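Local coordinates for pyocin-S2 (PDB 5ODW), which causes breakdown of chromosomal DNA and inhibits lipid synthesis in sensitive cells, this chain being its N-terminal part without the C-terminal nuclease domain, at residues C[42-45]-C[46-49]; C[139-142]-C[143-147]; C[158-161]-C[162-165]. All blocks are in the same frame, centred on the assembly; numbering follows the deposited sequence.

Contact 1: residues C[42-45]-C[46-49]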
loop_
_atom_site.group_PDB
_atom_site.type_symbol
_atom_site.label_atom_id
_atom_site.label_comp_id
_atom_site.label_asym_id
_atom_site.label_seq_id
_atom_site.Cartn_x
_atom_site.Cartn_y
_atom_site.Cartn_z
ATOM N N GLY C 42 -7.849 -2.558 -1.264
ATOM C CA GLY C 42 -7.627 -3.482 -2.364
ATOM C C GLY C 42 -8.792 -4.399 -2.681
ATOM O O GLY C 42 -9.783 -4.406 -1.935
ATOM N N PRO C 43 -8.684 -5.210 -3.781
ATOM C CA PRO C 43 -9.805 -6.077 -4.199
ATOM C C PRO C 43 -10.438 -6.970 -3.124
ATOM O O PRO C 43 -9.735 -7.643 -2.358
ATOM C CB PRO C 43 -9.207 -6.922 -5.352
ATOM C CG PRO C 43 -7.763 -6.670 -5.345
ATOM C CD PRO C 43 -7.576 -5.314 -4.752
ATOM N N SER C 44 -11.793 -6.973 -3.100
ATOM C CA SER C 44 -12.633 -7.748 -2.182
ATOM C C SER C 44 -12.757 -9.186 -2.670
ATOM O O SER C 44 -13.154 -9.384 -3.824
ATOM C CB SER C 44 -14.017 -7.119 -2.086
ATOM O OG SER C 44 -14.942 -7.921 -1.376
ATOM N N PRO C 45 -12.456 -10.211 -1.828
ATOM C CA PRO C 45 -12.613 -11.603 -2.285
ATOM C C PRO C 45 -14.062 -12.158 -2.207
ATOM O O PRO C 45 -14.336 -13.279 -2.685
ATOM C CB PRO C 45 -11.654 -12.375 -1.368
ATOM C CG PRO C 45 -11.181 -11.416 -0.324
ATOM C CD PRO C 45 -11.950 -10.163 -0.441
ATOM N N TYR C 46 -14.995 -11.373 -1.619
ATOM C CA TYR C 46 -16.380 -11.794 -1.356
ATOM C C TYR C 46 -17.386 -11.439 -2.445
ATOM O O TYR C 46 -18.545 -11.865 -2.360
ATOM C CB TYR C 46 -16.881 -11.212 -0.007
ATOM C CG TYR C 46 -15.823 -11.115 1.075
ATOM C CD1 TYR C 46 -15.450 -12.232 1.813
ATOM C CD2 TYR C 46 -15.207 -9.899 1.372
ATOM C CE1 TYR C 46 -14.459 -12.155 2.791
ATOM C CE2 TYR C 46 -14.227 -9.808 2.358
ATOM C CZ TYR C 46 -13.856 -10.938 3.063
ATOM O OH TYR C 46 -12.922 -10.837 4.064
ATOM N N VAL C 47 -16.973 -10.647 -3.446
ATOM C CA VAL C 47 -17.890 -10.175 -4.498
ATOM C C VAL C 47 -18.499 -11.368 -5.296
ATOM O O VAL C 47 -19.723 -11.537 -5.283
ATOM C CB VAL C 47 -17.300 -9.062 -5.408
ATOM C CG1 VAL C 47 -18.350 -8.564 -6.386
ATOM C CG2 VAL C 47 -16.790 -7.894 -4.579
ATOM N N GLY C 48 -17.638 -12.194 -5.899
ATOM C CA GLY C 48 -18.024 -13.371 -6.672
ATOM C C GLY C 48 -19.026 -14.263 -5.977
ATOM O O GLY C 48 -20.100 -14.523 -6.530
ATOM N N THR C 49 -18.689 -14.709 -4.741
ATOM C CA THR C 49 -19.548 -15.585 -3.926
ATOM C C THR C 49 -20.779 -14.822 -3.394
ATOM O O THR C 49 -21.845 -15.420 -3.257
ATOM C CB THR C 49 -18.753 -16.325 -2.830
ATOM O OG1 THR C 49 -18.194 -15.380 -1.927
ATOM C CG2 THR C 49 -17.641 -17.213 -3.393
#

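Contact 2: residues C[139-142]-C[143-147]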
loop_
_atom_site.group_PDB
_atom_site.type_symbol
_atom_site.label_atom_id
_atom_site.label_comp_id
_atom_site.label_asym_id
_atom_site.label_seq_id
_atom_site.Cartn_x
_atom_site.Cartn_y
_atom_site.Cartn_z
ATOM N N SER C 139 -28.520 -4.252 -8.343
ATOM C CA SER C 139 -27.559 -3.188 -8.638
ATOM C C SER C 139 -26.991 -2.509 -7.386
ATOM O O SER C 139 -25.800 -2.235 -7.306
ATOM C CB SER C 139 -28.217 -2.138 -9.525
ATOM O OG SER C 139 -29.124 -2.745 -10.425
ATOM N N MET C 140 -27.871 -2.235 -6.428
ATOM C CA MET C 140 -27.551 -1.618 -5.128
ATOM C C MET C 140 -26.616 -2.506 -4.287
ATOM O O MET C 140 -25.648 -2.001 -3.715
ATOM C CB MET C 140 -28.858 -1.353 -4.361
ATOM C CG MET C 140 -28.682 -0.586 -3.074
ATOM S SD MET C 140 -30.159 -0.652 -2.040
ATOM C CE MET C 140 -29.477 -0.098 -0.484
ATOM N N TYR C 141 -26.932 -3.820 -4.208
ATOM C CA TYR C 141 -26.189 -4.849 -3.478
ATOM C C TYR C 141 -24.748 -4.941 -3.970
ATOM O O TYR C 141 -23.816 -4.871 -3.167
ATOM C CB TYR C 141 -26.918 -6.203 -3.598
ATOM C CG TYR C 141 -26.214 -7.413 -3.008
ATOM C CD1 TYR C 141 -26.276 -7.683 -1.643
ATOM C CD2 TYR C 141 -25.601 -8.356 -3.830
ATOM C CE1 TYR C 141 -25.688 -8.829 -1.104
ATOM C CE2 TYR C 141 -25.016 -9.505 -3.304
ATOM C CZ TYR C 141 -25.071 -9.744 -1.941
ATOM O OH TYR C 141 -24.505 -10.885 -1.421
ATOM N N GLN C 142 -24.572 -5.065 -5.285
ATOM C CA GLN C 142 -23.262 -5.166 -5.913
ATOM C C GLN C 142 -22.443 -3.905 -5.661
ATOM O O GLN C 142 -21.249 -4.022 -5.423
ATOM C CB GLN C 142 -23.396 -5.460 -7.412
ATOM C CG GLN C 142 -22.089 -5.891 -8.062
ATOM C CD GLN C 142 -22.134 -5.855 -9.559
ATOM O OE1 GLN C 142 -21.918 -6.865 -10.233
ATOM N NE2 GLN C 142 -22.412 -4.689 -10.115
ATOM N N SER C 143 -23.090 -2.713 -5.660
ATOM C CA SER C 143 -22.460 -1.420 -5.386
ATOM C C SER C 143 -21.971 -1.375 -3.946
ATOM O O SER C 143 -20.868 -0.885 -3.698
ATOM C CB SER C 143 -23.444 -0.288 -5.613
ATOM O OG SER C 143 -23.955 -0.350 -6.930
ATOM N N GLN C 144 -22.775 -1.914 -3.002
ATOM C CA GLN C 144 -22.442 -2.001 -1.580
ATOM C C GLN C 144 -21.258 -2.930 -1.344
ATOM O O GLN C 144 -20.388 -2.574 -0.562
ATOM C CB GLN C 144 -23.649 -2.442 -0.761
ATOM C CG GLN C 144 -24.623 -1.314 -0.531
ATOM C CD GLN C 144 -25.894 -1.759 0.112
ATOM O OE1 GLN C 144 -26.590 -2.635 -0.391
ATOM N NE2 GLN C 144 -26.249 -1.120 1.219
ATOM N N LEU C 145 -21.195 -4.086 -2.051
ATOM C CA LEU C 145 -20.071 -5.039 -1.948
ATOM C C LEU C 145 -18.764 -4.411 -2.450
ATOM O O LEU C 145 -17.733 -4.520 -1.781
ATOM C CB LEU C 145 -20.351 -6.363 -2.706
ATOM C CG LEU C 145 -21.459 -7.325 -2.182
ATOM C CD1 LEU C 145 -21.363 -8.654 -2.856
ATOM C CD2 LEU C 145 -21.380 -7.544 -0.683
ATOM N N LEU C 146 -18.827 -3.740 -3.621
ATOM C CA LEU C 146 -17.704 -3.053 -4.284
ATOM C C LEU C 146 -17.187 -1.850 -3.470
ATOM O O LEU C 146 -15.978 -1.708 -3.304
ATOM C CB LEU C 146 -18.089 -2.641 -5.717
ATOM C CG LEU C 146 -18.243 -3.781 -6.745
ATOM C CD1 LEU C 146 -19.144 -3.375 -7.868
ATOM C CD2 LEU C 146 -16.934 -4.178 -7.331
ATOM N N ALA C 147 -18.101 -1.038 -2.912
ATOM C CA ALA C 147 -17.789 0.125 -2.069
ATOM C C ALA C 147 -17.250 -0.252 -0.697
ATOM O O ALA C 147 -16.290 0.365 -0.257
ATOM C CB ALA C 147 -19.018 1.003 -1.901
#

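Contact 3: residues C[158-161]-C[162-165]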
loop_
_atom_site.group_PDB
_atom_site.type_symbol
_atom_site.label_atom_id
_atom_site.label_comp_id
_atom_site.label_asym_id
_atom_site.label_seq_id
_atom_site.Cartn_x
_atom_site.Cartn_y
_atom_site.Cartn_z
ATOM N N ARG C 158 -29.995 -8.241 4.777
ATOM C CA ARG C 158 -30.793 -7.015 4.733
ATOM C C ARG C 158 -31.627 -6.922 3.453
ATOM O O ARG C 158 -32.818 -6.657 3.548
ATOM C CB ARG C 158 -29.926 -5.758 4.957
ATOM C CG ARG C 158 -30.748 -4.479 5.159
ATOM C CD ARG C 158 -30.770 -3.960 6.591
ATOM N NE ARG C 158 -31.125 -2.532 6.632
ATOM C CZ ARG C 158 -32.307 -2.057 7.011
ATOM N NH1 ARG C 158 -33.258 -2.883 7.434
ATOM N NH2 ARG C 158 -32.543 -0.749 6.988
ATOM N N HIS C 159 -31.011 -7.148 2.269
ATOM C CA HIS C 159 -31.711 -7.087 0.977
ATOM C C HIS C 159 -32.848 -8.103 0.893
ATOM O O HIS C 159 -33.899 -7.777 0.348
ATOM C CB HIS C 159 -30.750 -7.257 -0.214
ATOM C CG HIS C 159 -30.059 -5.999 -0.644
ATOM N ND1 HIS C 159 -30.359 -5.384 -1.847
ATOM C CD2 HIS C 159 -29.050 -5.319 -0.054
ATOM C CE1 HIS C 159 -29.550 -4.339 -1.933
ATOM N NE2 HIS C 159 -28.745 -4.262 -0.883
ATOM N N MET C 160 -32.649 -9.317 1.448
ATOM C CA MET C 160 -33.662 -10.381 1.416
ATOM C C MET C 160 -34.804 -10.098 2.408
ATOM O O MET C 160 -35.966 -10.190 2.015
ATOM C CB MET C 160 -33.049 -11.793 1.567
ATOM C CG MET C 160 -32.020 -12.208 0.459
ATOM S SD MET C 160 -32.428 -12.137 -1.325
ATOM C CE MET C 160 -31.938 -10.526 -1.730
ATOM N N SER C 161 -34.490 -9.684 3.659
ATOM C CA SER C 161 -35.497 -9.283 4.664
ATOM C C SER C 161 -36.370 -8.124 4.145
ATOM O O SER C 161 -37.585 -8.154 4.320
ATOM C CB SER C 161 -34.841 -8.893 5.989
ATOM O OG SER C 161 -34.148 -9.987 6.573
ATOM N N GLU C 162 -35.746 -7.140 3.468
ATOM C CA GLU C 162 -36.376 -5.957 2.867
ATOM C C GLU C 162 -37.228 -6.292 1.631
ATOM O O GLU C 162 -38.154 -5.543 1.325
ATOM C CB GLU C 162 -35.315 -4.886 2.521
ATOM C CG GLU C 162 -34.723 -4.159 3.723
ATOM C CD GLU C 162 -35.666 -3.268 4.515
ATOM O OE1 GLU C 162 -36.605 -2.695 3.914
ATOM O OE2 GLU C 162 -35.450 -3.134 5.741
ATOM N N LEU C 163 -36.909 -7.389 0.918
ATOM C CA LEU C 163 -37.650 -7.876 -0.246
ATOM C C LEU C 163 -38.752 -8.815 0.211
ATOM O O LEU C 163 -39.752 -8.954 -0.488
ATOM C CB LEU C 163 -36.727 -8.585 -1.247
ATOM C CG LEU C 163 -35.665 -7.713 -1.921
ATOM C CD1 LEU C 163 -34.746 -8.545 -2.755
ATOM C CD2 LEU C 163 -36.292 -6.665 -2.805
ATOM N N ALA C 164 -38.575 -9.464 1.387
ATOM C CA ALA C 164 -39.596 -10.332 1.984
ATOM C C ALA C 164 -40.770 -9.410 2.340
ATOM O O ALA C 164 -41.898 -9.705 1.953
ATOM C CB ALA C 164 -39.056 -11.026 3.236
ATOM N N LYS C 165 -40.479 -8.258 2.945
ATOM C CA LYS C 165 -41.491 -7.239 3.264
ATOM C C LYS C 165 -42.148 -6.586 2.024
ATOM O O LYS C 165 -43.355 -6.379 2.000
ATOM C CB LYS C 165 -40.893 -6.174 4.179
ATOM C CG LYS C 165 -40.660 -6.651 5.601
ATOM C CD LYS C 165 -39.828 -5.656 6.384
ATOM C CE LYS C 165 -39.667 -6.080 7.834
ATOM N NZ LYS C 165 -40.866 -5.763 8.655
#

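Contact 1: residues C[42-45]-C[46-49]
P45 and Y46 lie side by side at the entrance to helix 47-70, a worked example of how a proline and a serine can shape the start of a helix. The phenol of Y46 has CG anti to its carbonyl carbon (chi1 -35°), which swings the ring back beside the preceding pyrrolidine. P45 CD then sits over one face of it, displaced toward the rim, 3.9 Å from the centroid of the Y46 ring: a CH-pi contact. S44 OG approaches the same ring obliquely, 3.4 Å from Y46 CD2. The serine hydroxyl also accepts a weak capping bond from the backbone, with Y46 N 3.5 Å from S44 OG. Next comes V47, which packs its CG2 branch 3.8 Å from S44 CB, alongside the serine. T49 only approaches the turn, its OG1 lying 4.5 Å from P45 O. Beyond the turn, S44 OG is weakly hydrogen-bonded to R149 O, while Y46 and T49 both touch Y152. Aromatic and apolar side chains of another protein pack on P43, P45, Y46 and V47. The turn therefore joins helix 47-70 to the connection between helices 133-148 and 153-204, at a surface where the second protein binds.

Contact 2: residues C[139-142]-C[143-147]
M140 and Q144, one turn apart on the alpha-helix 133-148, illustrate how i to i+4 neighbours pack along a helix whose flanks meet different surroundings. Q144 starts with CB 3.4 Å from Y141 O. CG is turned anti to the carbonyl carbon (chi1 -78°), back over the preceding turn, and comes 3.4 Å from M140 O. CD faces the methyl of the extended M140 chain, its distance to M140 CE being 4.0 Å. At the tip the amide divides its work: OE1 stays near M140 O while accepting from H159 NE2 of helix 153-204, and NE2, with M140 CE 3.8 Å away, donates to Y128 OH. Both polar ends of this buried amide are thus satisfied, which should fix its rotation.

One position round the helix, L145 CG lies over one face of the Y141 ring, displaced toward its rim, and L145 CD1 comes 3.8 Å from Y141 CE2. The phenol hydroxyl is held by G50 O, and its ring meets Y54 and, edge-to-face, H159. Q142 and L146 run alongside each other instead, with Q142 CG 3.9 Å from L146 CD1, and an aromatic side chain of the second protein packs on each. On the more open flank, S143 folds its hydroxyl back beside its own backbone N. S139 O consequently receives two bonds from one residue, S143 OG at 2.7 Å and S143 N at 3.2 Å, which reach it from opposite faces of the carbonyl plane.

Contact 3: residues C[158-161]-C[162-165]
From R158 to K165 the backbone is alpha-helical, with E162 N bonded to R158 O at 3.0 Å and K165 N to S161 O at 3.2 Å; M160 O takes A164 N at 2.8 Å and, weakly, L163 N. On this frame R158 and E162 make a textbook i to i+4 salt bridge, their side chains alongside each other. A turn about the CB-CG bond of R158 (chi2 107°, away from a staggered value) and another about that of E162 (chi2 -66°) bring the charged groups together, with R158 NH1 2.8 Å from E162 OE2. E162 CG lies over one face of the guanidinium, and the two planes stand 85° apart, so a single N-H rather than a paired, coplanar grip makes the bridge. R158 NH2 is engaged by a backbone atom of the second protein, and E162 OE1 forms its own salt bridge with R123 NH2.

A second patch is apolar. M160 is bent at chi2 and chi3, which turns its methyl toward the next residues, and M160 CE rests 3.6 Å from L163 CD1. Y54 and L57 of helix 47-70 pack on M160, R58 and L61 of the same helix on L163, and Y26 of strand 24-26 on both M160 and S161. S161 OG turns back to D157 O.

E162 therefore spreads its two carboxylate oxygens over two arginines, one within the helix and one from a loop. Such a buried acid is probably kept ionised by them, and it in turn would steady the arginine that meets the partner protein.

How the contacts relate
The three contacts come in series and lie on the same side of the chain's centre. Contact 1 spans the loop leading into helix 47-70 and its first residues, contact 2 occupies helix 133-148 and contact 3 the early turns of the long helix 153-204. Contacts 1 and 2 are neighbours, their centres about 11 Å apart, with V47 O packed near L145 CD1. Contacts 2 and 3, about 16 Å apart between centres, meet at H159, which reaches the Q144 amide and packs on M140 and Y141. Contacts 1 and 3 do not touch. Their side chains meet across three helices at one end of the chain, and each contact meets the second protein, consistent with receptor binding.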